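Local coordinates for protein threonine phosphate decarboxylase-like enzyme (Sulfurospirillum multivorans, PDB 6OUX) that catalyses the pyridoxal phosphate-dependent decarboxylation of L-serine O-phosphate to ethanolamine O-phosphate, the linker precursor in norcobamide biosynthesis, at residues K191-L196 against F230-N235. Residues are numbered along the deposited sequence; the frame is centred on the assembly and turned at random.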
# COMPACT_ATOMS: atom_id res chain seq x y z
N LYS A 191 -0.48 2.01 35.03
CA LYS A 191 -1.93 1.74 34.98
C LYS A 191 -2.35 0.78 33.87
O LYS A 191 -3.29 0.02 34.06
CB LYS A 191 -2.73 3.03 34.82
CG LYS A 191 -2.39 4.02 35.90
CD LYS A 191 -3.41 4.08 37.01
CE LYS A 191 -4.34 5.27 36.81
NZ LYS A 191 -3.75 6.53 37.31
N MET A 192 -1.65 0.81 32.73
CA MET A 192 -1.85 -0.19 31.70
C MET A 192 -1.59 -1.61 32.23
O MET A 192 -2.31 -2.53 31.84
CB MET A 192 -0.95 0.04 30.42
CG MET A 192 -1.46 1.05 29.41
SD MET A 192 -3.18 0.86 28.75
CE MET A 192 -3.15 -0.79 28.53
N HIS A 193 -0.54 -1.80 33.05
CA HIS A 193 -0.24 -3.14 33.67
C HIS A 193 -1.45 -3.68 34.51
O HIS A 193 -1.93 -4.81 34.32
CB HIS A 193 1.02 -3.06 34.58
CG HIS A 193 2.31 -3.19 33.84
ND1 HIS A 193 2.68 -4.35 33.20
CD2 HIS A 193 3.32 -2.30 33.67
CE1 HIS A 193 3.85 -4.15 32.62
NE2 HIS A 193 4.26 -2.92 32.88
N ILE A 194 -1.97 -2.83 35.37
CA ILE A 194 -3.17 -3.14 36.18
C ILE A 194 -4.35 -3.53 35.33
O ILE A 194 -4.95 -4.60 35.53
CB ILE A 194 -3.54 -1.97 37.10
CG1 ILE A 194 -2.42 -1.74 38.10
CG2 ILE A 194 -4.86 -2.23 37.85
CD1 ILE A 194 -2.48 -0.36 38.68
N LEU A 195 -4.66 -2.72 34.33
CA LEU A 195 -5.74 -3.02 33.39
C LEU A 195 -5.54 -4.36 32.72
O LEU A 195 -6.45 -5.22 32.72
CB LEU A 195 -5.90 -1.89 32.37
CG LEU A 195 -6.94 -2.03 31.24
CD1 LEU A 195 -7.37 -0.65 30.73
CD2 LEU A 195 -6.47 -2.91 30.06
N LEU A 196 -4.32 -4.57 32.16
CA LEU A 196 -4.05 -5.81 31.39
C LEU A 196 -4.01 -7.08 32.25
O LEU A 196 -4.42 -8.15 31.82
CB LEU A 196 -2.72 -5.73 30.60
CG LEU A 196 -2.71 -4.68 29.48
CD1 LEU A 196 -1.33 -4.56 28.91
CD2 LEU A 196 -3.73 -5.03 28.41
N PHE A 230 3.47 -6.20 25.19
CA PHE A 230 3.47 -7.33 24.28
C PHE A 230 4.23 -8.51 24.88
O PHE A 230 3.72 -9.66 24.85
CB PHE A 230 4.11 -6.95 22.93
CG PHE A 230 4.16 -8.11 21.95
CD1 PHE A 230 3.02 -8.60 21.46
CD2 PHE A 230 5.36 -8.67 21.56
CE1 PHE A 230 3.02 -9.63 20.54
CE2 PHE A 230 5.40 -9.71 20.66
CZ PHE A 230 4.23 -10.20 20.16
N ASP A 231 5.38 -8.25 25.49
CA ASP A 231 6.18 -9.35 26.01
C ASP A 231 5.58 -10.08 27.22
O ASP A 231 5.79 -11.31 27.37
CB ASP A 231 7.59 -8.93 26.34
CG ASP A 231 8.43 -8.63 25.14
OD1 ASP A 231 8.11 -9.01 23.97
OD2 ASP A 231 9.43 -7.96 25.43
N MET A 232 4.82 -9.34 28.04
CA MET A 232 4.32 -9.83 29.29
C MET A 232 2.92 -10.47 29.18
O MET A 232 2.63 -11.39 29.91
CB MET A 232 4.31 -8.69 30.35
CG MET A 232 3.87 -9.13 31.78
SD MET A 232 4.14 -7.85 33.04
CE MET A 232 5.87 -7.55 32.83
N TYR A 233 2.06 -9.99 28.27
CA TYR A 233 0.65 -10.34 28.24
C TYR A 233 0.31 -11.06 26.94
O TYR A 233 0.28 -10.44 25.89
CB TYR A 233 -0.19 -9.11 28.43
CG TYR A 233 0.07 -8.41 29.74
CD1 TYR A 233 -0.35 -8.97 30.96
CD2 TYR A 233 0.84 -7.24 29.78
CE1 TYR A 233 -0.07 -8.36 32.14
CE2 TYR A 233 1.14 -6.65 30.96
CZ TYR A 233 0.66 -7.20 32.13
OH TYR A 233 0.97 -6.55 33.29
N PRO A 234 0.03 -12.37 26.99
CA PRO A 234 -0.15 -13.13 25.73
C PRO A 234 -1.38 -12.78 24.88
O PRO A 234 -1.45 -13.22 23.75
CB PRO A 234 -0.25 -14.60 26.21
CG PRO A 234 -0.70 -14.49 27.61
CD PRO A 234 -0.06 -13.24 28.15
N ASN A 235 -2.29 -11.98 25.41
CA ASN A 235 -3.44 -11.53 24.64
C ASN A 235 -3.26 -10.13 23.99
O ASN A 235 -4.19 -9.64 23.38
CB ASN A 235 -4.73 -11.53 25.46
CG ASN A 235 -4.70 -10.57 26.59
OD1 ASN A 235 -3.63 -10.08 26.99
ND2 ASN A 235 -5.84 -10.40 27.23
O HOH W 1 -3.87 -9.31 29.53
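Tyr-233 lays its ring across Leu-196 and reaches His-193 with its hydroxyl. The contact belongs to the large, PLP-binding domain of a fold type I enzyme of the aminotransferase class I and II family. It joins helix 189-198 to the end of helix 227-232, the helices that lead into the neighbouring parallel strands 204-208 and 236-241 of the seven-stranded mixed sheet. Tyr-233 is the first residue past its helix to leave helical backbone angles. Its CG lies anti to its own carbonyl carbon (chi1 -60°), and from there the ring extends toward helix 189-198. Leu-196 CB sits over the centre of one ring face, 3.8 Å from the centroid of the Tyr-233 ring, a CH-pi contact almost on the ring normal. The CD1 branch of Leu-196 packs nearer the rim, 3.6 Å from Tyr-233 CD2. The opposite ring face carries CG of Met-232, set off toward the rim. At the far end of the ring, Tyr-233 OH and His-193 ND1 form a nearly straight hydrogen bond of 2.8 Å (169°). The hydroxyl lies in the imidazole plane, and the two rings meet rim to rim with their planes 52° apart. Lys-197 NZ also bonds this hydroxyl, which thus has two polar partners on one helix. A phenylalanine in place of Tyr-233 would probably keep the cover over Leu-196 but leave His-193 ND1 without this partner and its imidazole freer to turn. The sulfur of Met-232 approaches the imidazole obliquely, with SD 3.7 Å from His-193 CE1. Asn-235 ND2 bonds Val-202 O directly. Asn-235 also adds a link through water. Its OD1 accepts from a water at 2.7 Å, and that water donates to the backbone O of Leu-196 at 2.6 Å.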